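Local coordinates for protein ATP-dependent Clp endopeptidase (Clostridium difficile, PDB 3FES) that probably serves as the N-terminal domain of the Clp ATPase ClpC, a chaperone that likely hands substrates to a partner protease, at residues K87-L92 / E108-A113; K13-L18 / L38-E43. All coordinates share one frame; numbering follows the deposited sequence. Where two conformers were deposited one is given.

Overall arrangement
Read from the N terminus, the chain meets contact 2 first: helix 10-25 runs out through strand 30-31, and the return of helix 33-43 against it closes a loop at 13-18 / 38-43. Helices 47-55 and 59-70 and strand 81-82 follow before helix 84-99 and helix 107-117 close the second loop at contact 1, 87-92 / 108-113. The two loops stand in series, neither nested nor crossed, and repeat one theme, two successive helices crossing at a steep angle. They lie about 13 Å apart, centre to centre, yet they share a core: L90 and I110 of contact 1 meet I16, and I110 also meets L40, of contact 2.

Contact 1. Residues K87-L92 / E108-A113; sequences KQILEL and EHILLA
The carbonyl oxygen of I89 lies 3.3 Å from CB of A113, the closest approach between helix 84-99 and helix 107-117 in these segments. A113 is the small residue at the tight point of the contact; its CA is 5.3 Å from that of I89. Its CB points at the partner helix and sits between two larger side chains, 3.9 Å from CG2 of I89 and 3.8 Å from CB of L92. With CG anti to the backbone N (chi1 -163°), L92 then carries its CD2 alongside the helix to within 3.6 Å of the A113 carbonyl oxygen. On the other flank CG2 of I89 touches CG2 of I110 at 4.2 Å, while CD2 of L90, a side chain that starts out directed away from the partner, turns back to meet CD1 of I110. Beyond the pair, S33 of helix 33-43 packs on I89, and I36 and L40 pack on I110; S93, one turn on from I89, also touches both I110 and A113. The axes of segments 87-92 and 108-113 come within 8.2 Å, their N-to-C directions 125° apart. Across these segments the contact is thus apolar, specified by shape: an alanine brings the backbones close, and on one flank I89 and I110 join the pair to helix 33-43, in the core of the Clp N-terminal domain.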
loop_
_atom_site.group_PDB
_atom_site.type_symbol
_atom_site.label_atom_id
_atom_site.label_comp_id
_atom_site.label_asym_id
_atom_site.label_seq_id
_atom_site.Cartn_x
_atom_site.Cartn_y
_atom_site.Cartn_z
ATOM N N LYS A 87 -1.295 -6.670 -8.447
ATOM C CA LYS A 87 -2.083 -7.907 -8.365
ATOM C C LYS A 87 -1.421 -8.992 -7.513
ATOM O O LYS A 87 -2.102 -9.666 -6.738
ATOM C CB LYS A 87 -2.431 -8.447 -9.761
ATOM C CG LYS A 87 -3.480 -7.540 -10.469
ATOM C CD LYS A 87 -4.005 -8.157 -11.766
ATOM C CE LYS A 87 -4.875 -9.378 -11.488
ATOM N NZ LYS A 87 -6.267 -8.959 -11.184
ATOM N N GLN A 88 -0.098 -9.141 -7.652
ATOM C CA GLN A 88 0.658 -10.083 -6.851
ATOM C C GLN A 88 0.635 -9.709 -5.365
ATOM O O GLN A 88 0.496 -10.579 -4.505
ATOM C CB GLN A 88 2.114 -10.148 -7.355
ATOM C CG GLN A 88 2.256 -10.855 -8.697
ATOM C CD GLN A 88 2.452 -12.371 -8.568
ATOM O OE1 GLN A 88 1.672 -13.170 -9.123
ATOM N NE2 GLN A 88 3.506 -12.777 -7.851
ATOM N N ILE A 89 0.781 -8.426 -5.079
ATOM C CA ILE A 89 0.685 -7.917 -3.691
ATOM C C ILE A 89 -0.665 -8.252 -3.079
ATOM O O ILE A 89 -0.744 -8.752 -1.928
ATOM C CB ILE A 89 0.940 -6.399 -3.639
ATOM C CG1 ILE A 89 2.442 -6.135 -3.825
ATOM C CG2 ILE A 89 0.393 -5.775 -2.278
ATOM C CD1 ILE A 89 2.781 -4.689 -4.232
ATOM N N LEU A 90 -1.742 -8.009 -3.841
ATOM C CA LEU A 90 -3.057 -8.321 -3.280
ATOM C C LEU A 90 -3.266 -9.816 -3.063
ATOM O O LEU A 90 -3.867 -10.214 -2.082
ATOM C CB LEU A 90 -4.183 -7.723 -4.113
ATOM C CG LEU A 90 -4.151 -6.188 -4.141
ATOM C CD1 LEU A 90 -5.316 -5.731 -5.032
ATOM C CD2 LEU A 90 -4.236 -5.502 -2.743
ATOM N N GLU A 91 -2.834 -10.634 -4.015
ATOM C CA GLU A 91 -2.847 -12.086 -3.840
ATOM C C GLU A 91 -2.029 -12.506 -2.623
ATOM O O GLU A 91 -2.495 -13.319 -1.809
ATOM C CB GLU A 91 -2.346 -12.743 -5.126
ATOM C CG GLU A 91 -2.277 -14.225 -5.141
ATOM C CD GLU A 91 -1.741 -14.704 -6.501
ATOM O OE1 GLU A 91 -0.575 -14.407 -6.840
ATOM O OE2 GLU A 91 -2.493 -15.364 -7.225
ATOM N N LEU A 92 -0.836 -11.947 -2.470
ATOM C CA LEU A 92 -0.034 -12.228 -1.286
ATOM C C LEU A 92 -0.682 -11.807 0.058
ATOM O O LEU A 92 -0.546 -12.501 1.070
ATOM C CB LEU A 92 1.305 -11.528 -1.437
ATOM C CG LEU A 92 2.504 -11.931 -0.565
ATOM C CD1 LEU A 92 2.789 -13.436 -0.630
ATOM C CD2 LEU A 92 3.712 -11.142 -1.062
ATOM N N GLU A 108 -3.100 -4.279 7.273
ATOM C CA GLU A 108 -1.816 -4.839 7.765
ATOM C C GLU A 108 -1.294 -5.942 6.827
ATOM O O GLU A 108 -0.066 -6.077 6.586
ATOM C CB GLU A 108 -1.950 -5.324 9.239
ATOM C CG GLU A 108 -2.936 -6.486 9.483
ATOM C CD GLU A 108 -4.355 -6.021 9.719
ATOM O OE1 GLU A 108 -5.116 -6.805 10.344
ATOM O OE2 GLU A 108 -4.705 -4.880 9.334
ATOM N N HIS A 109 -2.215 -6.737 6.301
ATOM C CA HIS A 109 -1.850 -7.807 5.358
ATOM C C HIS A 109 -1.347 -7.271 4.026
ATOM O O HIS A 109 -0.396 -7.811 3.475
ATOM C CB HIS A 109 -2.965 -8.843 5.171
ATOM C CG HIS A 109 -3.508 -9.380 6.464
ATOM N ND1 HIS A 109 -2.828 -10.298 7.249
ATOM C CD2 HIS A 109 -4.634 -9.062 7.142
ATOM C CE1 HIS A 109 -3.540 -10.551 8.335
ATOM N NE2 HIS A 109 -4.648 -9.831 8.284
ATOM N N ILE A 110 -1.950 -6.186 3.552
ATOM C CA ILE A 110 -1.498 -5.538 2.318
ATOM C C ILE A 110 -0.106 -4.946 2.528
ATOM O O ILE A 110 0.755 -5.132 1.705
ATOM C CB ILE A 110 -2.500 -4.500 1.823
ATOM C CG1 ILE A 110 -3.859 -5.201 1.602
ATOM C CG2 ILE A 110 -1.978 -3.806 0.503
ATOM C CD1 ILE A 110 -5.009 -4.219 1.158
ATOM N N LEU A 111 0.122 -4.280 3.652
ATOM C CA LEU A 111 1.460 -3.711 3.885
ATOM C C LEU A 111 2.505 -4.835 4.070
ATOM O O LEU A 111 3.628 -4.740 3.566
ATOM C CB LEU A 111 1.422 -2.724 5.095
ATOM C CG LEU A 111 2.770 -2.005 5.362
ATOM C CD1 LEU A 111 3.280 -1.246 4.133
ATOM C CD2 LEU A 111 2.604 -1.042 6.603
ATOM N N LEU A 112 2.138 -5.911 4.765
ATOM C CA LEU A 112 3.031 -7.086 4.881
ATOM C C LEU A 112 3.472 -7.590 3.485
ATOM O O LEU A 112 4.634 -7.966 3.231
ATOM C CB LEU A 112 2.267 -8.215 5.548
ATOM C CG LEU A 112 2.919 -9.258 6.437
ATOM C CD1 LEU A 112 4.067 -8.689 7.263
ATOM C CD2 LEU A 112 1.776 -9.711 7.357
ATOM N N ALA A 113 2.485 -7.643 2.604
ATOM C CA ALA A 113 2.691 -8.138 1.240
ATOM C C ALA A 113 3.564 -7.207 0.407
ATOM O O ALA A 113 4.420 -7.689 -0.360
ATOM C CB ALA A 113 1.288 -8.298 0.572
#

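Contact 2. Residues K13-L18 / L38-E43; sequences KKAIDL and LGLLRE
Backbone closeness comes first in the pairing of A15 and L18 with G39. CA of G39 lies 3.4 Å from the carbonyl oxygen of A15 in a CA-H...O contact, bent to 133° at the hydrogen, and the axes of the two segments come within 7.3 Å. A glycine here lets helix 33-43 press its backbone onto helix 10-25. Apolar packing surrounds that point. The A15 methyl group meets CD2 of L40 at 3.7 Å and also rests near CB of E43. L18 spreads its two methyl groups over R42 and E43: CD1 reaches the backbone of E43, 3.6 Å from the N atom. In the conformer described, one of two deposited, CD2 sits 3.4 Å above one face of the R42 guanidinium, offset toward the rim; the bend at chi3 (68°) helps bring the group there. The aliphatic part of E43 crosses that of K14 at the margin. Charged ends are settled by neighbours. NH1 of R42 hydrogen-bonds OG of S22, which also hydrogen-bonds O of L18, and OE1 of E43 accepts a hydrogen bond from N of G46. NH2 of R42 forms a salt bridge with E21 of helix 10-25, which probably helps hold the guanidinium in place on L18. The chemistry is that of a close Gly/Ala-mediated helix crossing, joining helix 10-25 to helix 33-43 in the all-helical Clp N-terminal domain.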
loop_
_atom_site.group_PDB
_atom_site.type_symbol
_atom_site.label_atom_id
_atom_site.label_comp_id
_atom_site.label_asym_id
_atom_site.label_seq_id
_atom_site.Cartn_x
_atom_site.Cartn_y
_atom_site.Cartn_z
ATOM N N LYS A 13 -10.498 -2.238 1.615
ATOM C CA LYS A 13 -11.159 -1.849 0.397
ATOM C C LYS A 13 -10.995 -0.333 0.205
ATOM O O LYS A 13 -10.738 0.115 -0.906
ATOM C CB LYS A 13 -12.661 -2.165 0.458
ATOM C CG LYS A 13 -12.989 -3.596 0.177
ATOM C CD LYS A 13 -14.488 -3.838 0.475
ATOM C CE LYS A 13 -14.714 -5.316 0.502
ATOM N NZ LYS A 13 -15.931 -5.615 1.192
ATOM N N LYS A 14 -11.146 0.442 1.277
ATOM C CA LYS A 14 -11.012 1.899 1.189
ATOM C C LYS A 14 -9.613 2.290 0.762
ATOM O O LYS A 14 -9.432 3.184 -0.082
ATOM C CB LYS A 14 -11.339 2.580 2.513
ATOM C CG LYS A 14 -11.232 4.125 2.467
ATOM C CD LYS A 14 -12.299 4.719 1.572
ATOM C CE LYS A 14 -12.490 6.219 1.814
ATOM N NZ LYS A 14 -13.569 6.745 0.866
ATOM N N ALA A 15 -8.629 1.623 1.340
ATOM C CA ALA A 15 -7.238 1.893 0.975
ATOM C C ALA A 15 -6.968 1.655 -0.509
ATOM O O ALA A 15 -6.286 2.468 -1.156
ATOM C CB ALA A 15 -6.260 1.081 1.860
ATOM N N ILE A 16 -7.459 0.527 -1.034
ATOM C CA ILE A 16 -7.346 0.225 -2.473
ATOM C C ILE A 16 -8.074 1.284 -3.342
ATOM O O ILE A 16 -7.521 1.764 -4.323
ATOM C CB ILE A 16 -7.843 -1.212 -2.789
ATOM C CG1 ILE A 16 -6.974 -2.257 -2.022
ATOM C CG2 ILE A 16 -7.905 -1.443 -4.322
ATOM C CD1 ILE A 16 -7.582 -3.714 -1.946
ATOM N N ASP A 17 -9.295 1.682 -2.964
ATOM C CA ASP A 17 -9.985 2.774 -3.675
ATOM C C ASP A 17 -9.135 4.046 -3.672
ATOM O O ASP A 17 -9.051 4.757 -4.678
ATOM C CB ASP A 17 -11.350 3.123 -3.017
ATOM C CG ASP A 17 -12.347 1.975 -3.057
ATOM O OD1 ASP A 17 -12.188 1.049 -3.897
ATOM O OD2 ASP A 17 -13.308 2.021 -2.237
ATOM N N LEU A 18 -8.497 4.334 -2.539
ATOM C CA LEU A 18 -7.666 5.540 -2.441
ATOM C C LEU A 18 -6.416 5.430 -3.315
ATOM O O LEU A 18 -5.914 6.450 -3.820
ATOM C CB LEU A 18 -7.295 5.876 -0.981
ATOM C CG LEU A 18 -8.466 6.413 -0.128
ATOM C CD1 LEU A 18 -8.098 6.294 1.343
ATOM C CD2 LEU A 18 -8.783 7.863 -0.463
ATOM N N LEU A 38 0.482 4.620 -0.789
ATOM C CA LEU A 38 -0.109 5.927 -0.531
ATOM C C LEU A 38 -1.577 5.761 -0.140
ATOM O O LEU A 38 -2.073 6.451 0.764
ATOM C CB LEU A 38 -0.006 6.822 -1.773
ATOM C CG LEU A 38 -0.624 8.229 -1.713
ATOM C CD1 LEU A 38 -0.149 9.042 -0.486
ATOM C CD2 LEU A 38 -0.341 8.945 -3.019
ATOM N N GLY A 39 -2.252 4.820 -0.795
ATOM C CA GLY A 39 -3.651 4.514 -0.427
ATOM C C GLY A 39 -3.791 4.054 1.035
ATOM O O GLY A 39 -4.756 4.438 1.736
ATOM N N LEU A 40 -2.874 3.189 1.475
ATOM C CA LEU A 40 -2.830 2.711 2.865
ATOM C C LEU A 40 -2.636 3.867 3.847
ATOM O O LEU A 40 -3.289 3.893 4.891
ATOM C CB LEU A 40 -1.743 1.636 3.082
ATOM C CG LEU A 40 -1.946 0.290 2.313
ATOM C CD1 LEU A 40 -0.604 -0.490 2.302
ATOM C CD2 LEU A 40 -3.111 -0.502 2.987
ATOM N N LEU A 41 -1.738 4.795 3.511
ATOM C CA LEU A 41 -1.507 5.965 4.373
ATOM C C LEU A 41 -2.744 6.855 4.430
ATOM O O LEU A 41 -3.203 7.249 5.521
ATOM C CB LEU A 41 -0.278 6.762 3.913
ATOM C CG LEU A 41 0.136 7.872 4.914
ATOM C CD1 LEU A 41 0.109 7.436 6.393
ATOM C CD2 LEU A 41 1.508 8.348 4.589
ATOM N N ARG A 42 -3.287 7.158 3.265
ATOM C CA ARG A 42 -4.448 8.037 3.172
ATOM C C ARG A 42 -5.668 7.462 3.893
ATOM O O ARG A 42 -6.538 8.219 4.342
ATOM C CB ARG A 42 -4.768 8.321 1.703
ATOM C CG ARG A 42 -3.786 9.278 1.037
ATOM C CD ARG A 42 -4.179 9.552 -0.414
ATOM N NE ARG A 42 -5.422 10.319 -0.449
ATOM C CZ ARG A 42 -6.328 10.256 -1.414
ATOM N NH1 ARG A 42 -6.154 9.443 -2.477
ATOM N NH2 ARG A 42 -7.422 11.020 -1.303
ATOM N N GLU A 43 -5.737 6.133 4.004
ATOM C CA GLU A 43 -6.888 5.490 4.646
ATOM C C GLU A 43 -6.982 5.871 6.138
ATOM O O GLU A 43 -8.077 5.889 6.698
ATOM C CB GLU A 43 -6.932 3.980 4.379
ATOM C CG GLU A 43 -8.163 3.263 4.985
ATOM C CD GLU A 43 -8.002 2.918 6.469
ATOM O OE1 GLU A 43 -6.859 2.655 6.908
ATOM O OE2 GLU A 43 -9.026 2.885 7.193
#